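FERM, ARHGEF and pleckstrin domain-containing protein 2 (Mus musculus, PDB 4GYV) activates the small GTPase RAC1 as a guanine nucleotide exchange factor and takes part in semaphorin responses, actin remodelling and integrin signalling. Local coordinates at residues 63-68 against 97-102. Residues are numbered along the deposited sequence; the frame is centred on the assembly and turned at random.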
ATOM      1  N   ARG A  63      -8.496   2.845  13.896  1.00 48.65           N
ATOM      2  CA  ARG A  63      -9.117   2.333  12.707  1.00 50.15           C
ATOM      3  C   ARG A  63     -10.484   2.912  12.458  1.00 49.68           C
ATOM      4  O   ARG A  63     -10.860   3.148  11.315  1.00 59.41           O
ATOM      5  CB  ARG A  63      -9.171   0.827  12.763  1.00 52.58           C
ATOM      6  CG  ARG A  63      -7.986   0.271  12.073  1.00 48.66           C
ATOM      7  CD  ARG A  63      -8.182   0.343  10.589  1.00 52.19           C
ATOM      8  NE  ARG A  63      -7.571  -0.863  10.087  1.00 56.13           N
ATOM      9  CZ  ARG A  63      -8.192  -1.826   9.432  1.00 54.51           C
ATOM     10  NH1 ARG A  63      -9.465  -1.728   9.096  1.00 48.53           N
ATOM     11  NH2 ARG A  63      -7.505  -2.895   9.086  1.00 75.99           N
ATOM     12  N   GLY A  64     -11.223   3.151  13.526  1.00 43.74           N
ATOM     13  CA  GLY A  64     -12.534   3.743  13.387  1.00 49.92           C
ATOM     14  C   GLY A  64     -12.374   5.192  12.995  1.00 58.91           C
ATOM     15  O   GLY A  64     -13.128   5.723  12.184  1.00 57.77           O
ATOM     16  N   PHE A  65     -11.375   5.832  13.582  1.00 56.91           N
ATOM     17  CA  PHE A  65     -11.077   7.213  13.280  1.00 51.35           C
ATOM     18  C   PHE A  65     -10.676   7.381  11.819  1.00 53.11           C
ATOM     19  O   PHE A  65     -11.159   8.275  11.121  1.00 52.08           O
ATOM     20  CB  PHE A  65      -9.945   7.682  14.178  1.00 48.85           C
ATOM     21  CG  PHE A  65      -9.598   9.112  13.998  1.00 52.31           C
ATOM     22  CD1 PHE A  65     -10.588  10.073  13.964  1.00 53.11           C
ATOM     23  CD2 PHE A  65      -8.276   9.508  13.857  1.00 51.99           C
ATOM     24  CE1 PHE A  65     -10.270  11.412  13.798  1.00 54.87           C
ATOM     25  CE2 PHE A  65      -7.955  10.842  13.693  1.00 51.98           C
ATOM     26  CZ  PHE A  65      -8.958  11.796  13.672  1.00 50.63           C
ATOM     27  N   LEU A  66      -9.780   6.521  11.357  1.00 46.64           N
ATOM     28  CA  LEU A  66      -9.297   6.624   9.997  1.00 45.72           C
ATOM     29  C   LEU A  66     -10.457   6.444   9.050  1.00 46.44           C
ATOM     30  O   LEU A  66     -10.572   7.127   8.043  1.00 53.64           O
ATOM     31  CB  LEU A  66      -8.236   5.568   9.714  1.00 40.50           C
ATOM     32  CG  LEU A  66      -7.799   5.437   8.249  1.00 40.96           C
ATOM     33  CD1 LEU A  66      -7.230   6.736   7.757  1.00 32.68           C
ATOM     34  CD2 LEU A  66      -6.779   4.312   8.059  1.00 33.13           C
ATOM     35  N   HIS A  67     -11.343   5.531   9.399  1.00 42.29           N
ATOM     36  CA  HIS A  67     -12.462   5.230   8.524  1.00 46.98           C
ATOM     37  C   HIS A  67     -13.338   6.453   8.304  1.00 50.72           C
ATOM     38  O   HIS A  67     -13.800   6.715   7.192  1.00 54.10           O
ATOM     39  CB  HIS A  67     -13.285   4.106   9.111  1.00 39.77           C
ATOM     40  CG  HIS A  67     -14.397   3.668   8.223  1.00 66.11           C
ATOM     41  ND1 HIS A  67     -15.699   4.097   8.397  1.00 62.42           N
ATOM     42  CD2 HIS A  67     -14.403   2.856   7.139  1.00 56.18           C
ATOM     43  CE1 HIS A  67     -16.461   3.554   7.469  1.00 59.38           C
ATOM     44  NE2 HIS A  67     -15.700   2.800   6.694  1.00 57.96           N
ATOM     45  N   GLU A  68     -13.549   7.199   9.382  1.00 49.40           N
ATOM     46  CA  GLU A  68     -14.397   8.366   9.349  1.00 52.99           C
ATOM     47  C   GLU A  68     -13.692   9.513   8.624  1.00 56.16           C
ATOM     48  O   GLU A  68     -14.297  10.210   7.804  1.00 58.45           O
ATOM     49  CB  GLU A  68     -14.791   8.749  10.765  1.00 40.45           C
ATOM     50  CG  GLU A  68     -15.827   7.825  11.376  1.00 56.74           C
ATOM     51  CD  GLU A  68     -16.212   8.221  12.800  1.00 73.09           C
ATOM     52  OE1 GLU A  68     -16.183   9.426  13.119  1.00 73.77           O
ATOM     53  OE2 GLU A  68     -16.524   7.325  13.616  1.00 90.73           O
ATOM     54  N   ARG A  97     -15.899  14.128  17.833  1.00 65.76           N
ATOM     55  CA  ARG A  97     -16.450  12.836  18.216  1.00 68.96           C
ATOM     56  C   ARG A  97     -15.302  11.914  18.663  1.00 61.32           C
ATOM     57  O   ARG A  97     -15.319  11.367  19.757  1.00 58.59           O
ATOM     58  CB  ARG A  97     -17.277  12.234  17.067  1.00 68.76           C
ATOM     59  CG  ARG A  97     -17.843  10.835  17.331  1.00 79.40           C
ATOM     60  CD  ARG A  97     -18.888  10.389  16.301  1.00 83.48           C
ATOM     61  NE  ARG A  97     -18.347  10.285  14.947  1.00 92.40           N
ATOM     62  CZ  ARG A  97     -18.703  11.069  13.924  1.00 98.68           C
ATOM     63  NH1 ARG A  97     -18.148  10.897  12.721  1.00 96.11           N
ATOM     64  NH2 ARG A  97     -19.621  12.022  14.088  1.00 99.30           N
ATOM     65  N   ASN A  98     -14.282  11.785  17.835  1.00 57.59           N
ATOM     66  CA  ASN A  98     -13.151  10.929  18.174  1.00 58.47           C
ATOM     67  C   ASN A  98     -12.280  11.400  19.344  1.00 58.04           C
ATOM     68  O   ASN A  98     -11.820  10.573  20.123  1.00 62.78           O
ATOM     69  CB  ASN A  98     -12.305  10.626  16.932  1.00 52.44           C
ATOM     70  CG  ASN A  98     -13.073   9.840  15.909  1.00 60.18           C
ATOM     71  OD1 ASN A  98     -12.955   8.618  15.841  1.00 73.56           O
ATOM     72  ND2 ASN A  98     -13.911  10.528  15.133  1.00 58.86           N
HETATM   73  N   MSE A  99     -12.057  12.704  19.496  1.00 53.25           N
HETATM   74  CA  MSE A  99     -11.292  13.142  20.659  1.00 51.07           C
HETATM   75  C   MSE A  99     -12.038  12.812  21.946  1.00 55.55           C
HETATM   76  O   MSE A  99     -11.438  12.387  22.921  1.00 64.33           O
HETATM   77  CB  MSE A  99     -10.908  14.614  20.592  1.00 47.03           C
HETATM   78  CG  MSE A  99      -9.934  14.966  19.463  1.00 55.84           C
HETATM   79 SE   MSE A  99      -8.378  13.779  19.156  1.00 72.78          SE
HETATM   80  CE  MSE A  99      -9.033  12.759  17.683  1.00 71.37           C
ATOM     81  N   ARG A 100     -13.356  12.972  21.939  1.00 58.02           N
ATOM     82  CA  ARG A 100     -14.167  12.549  23.076  1.00 59.04           C
ATOM     83  C   ARG A 100     -14.034  11.042  23.326  1.00 62.50           C
ATOM     84  O   ARG A 100     -13.954  10.614  24.466  1.00 74.09           O
ATOM     85  CB  ARG A 100     -15.653  12.916  22.879  1.00 63.98           C
ATOM     86  CG  ARG A 100     -16.116  14.302  23.387  1.00 72.42           C
ATOM     87  CD  ARG A 100     -17.647  14.349  23.627  1.00138.28           C
ATOM     88  NE  ARG A 100     -18.428  14.051  22.421  1.00142.08           N
ATOM     89  CZ  ARG A 100     -18.895  12.844  22.090  1.00141.97           C
ATOM     90  NH1 ARG A 100     -19.584  12.676  20.965  1.00137.89           N
ATOM     91  NH2 ARG A 100     -18.670  11.797  22.873  1.00141.42           N
ATOM     92  N   GLN A 101     -14.037  10.245  22.259  1.00 60.62           N
ATOM     93  CA  GLN A 101     -13.986   8.789  22.375  1.00 60.39           C
ATOM     94  C   GLN A 101     -12.680   8.361  23.004  1.00 66.15           C
ATOM     95  O   GLN A 101     -12.611   7.382  23.740  1.00 68.86           O
ATOM     96  CB  GLN A 101     -14.074   8.143  21.002  1.00 60.17           C
ATOM     97  CG  GLN A 101     -15.433   7.650  20.631  1.00 73.94           C
ATOM     98  CD  GLN A 101     -15.593   7.492  19.124  1.00 84.18           C
ATOM     99  OE1 GLN A 101     -14.600   7.483  18.369  1.00 88.59           O
ATOM    100  NE2 GLN A 101     -16.853   7.384  18.669  1.00 80.46           N
ATOM    101  N   LEU A 102     -11.638   9.105  22.682  1.00 61.42           N
ATOM    102  CA  LEU A 102     -10.289   8.770  23.070  1.00 56.19           C
ATOM    103  C   LEU A 102     -10.185   8.721  24.584  1.00 64.81           C
ATOM    104  O   LEU A 102      -9.376   7.981  25.134  1.00 69.69           O
ATOM    105  CB  LEU A 102      -9.360   9.826  22.497  1.00 57.57           C
ATOM    106  CG  LEU A 102      -7.866   9.622  22.515  1.00 58.93           C
ATOM    107  CD1 LEU A 102      -7.547   8.329  21.835  1.00 51.42           C
ATOM    108  CD2 LEU A 102      -7.248  10.795  21.784  1.00 62.83           C
TER
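A single carboxylate oxygen, Glu68 OE1, gathers all three side-chain hydrogen bonds that join residues 63-68 to 97-102. The two segments belong to the elongated helical bundle of the DH (RhoGEF) domain, where segment 63-68 of helix 56-77 and segment 97-102 of helix 92-102 run almost exactly antiparallel, their axes at 177° and 10.8 Å apart at closest approach. The contact illustrates how a helix pair can set a charged cluster at its margin next to a largely apolar, buried side. At that margin Arg97 and Glu68 form a salt bridge. The guanidinium offers its edge, its plane turned 46° from that of the carboxylate; Arg97 NH1 bonds to Glu68 OE1, while Arg97 NE adds a weak bond to Glu68 OE1 at 3.0 Å. The arginine chain leaves its helix with CG anti to the backbone N and then bends at chi3, which brings NE and NH1 together onto that atom. An alanine in place of Glu68 would probably leave the Arg97 charge without this mate and Asn98 ND2 without its cross-helix acceptor.

Inward of the ion pair, the Phe65 ring slants across the Asn98 side chain. The methyl of selenomethionine Met99 sits over one face of the ring, Met99 CE lying 4.1 Å from Phe65 CZ. Tyr160 of helix 152-170 meets both Phe65 and Met99, and Met99 also touches Leu164, Ala187 and Ile188, so this side of the pair merges into the bundle interior. Asn98 bridges the two environments: Asn98 ND2 bonds to Ile94 O within its own helix and to Glu68 OE1 at 3.2 Å, with an N-H...O angle of 163°, approaching from above the carboxylate plane.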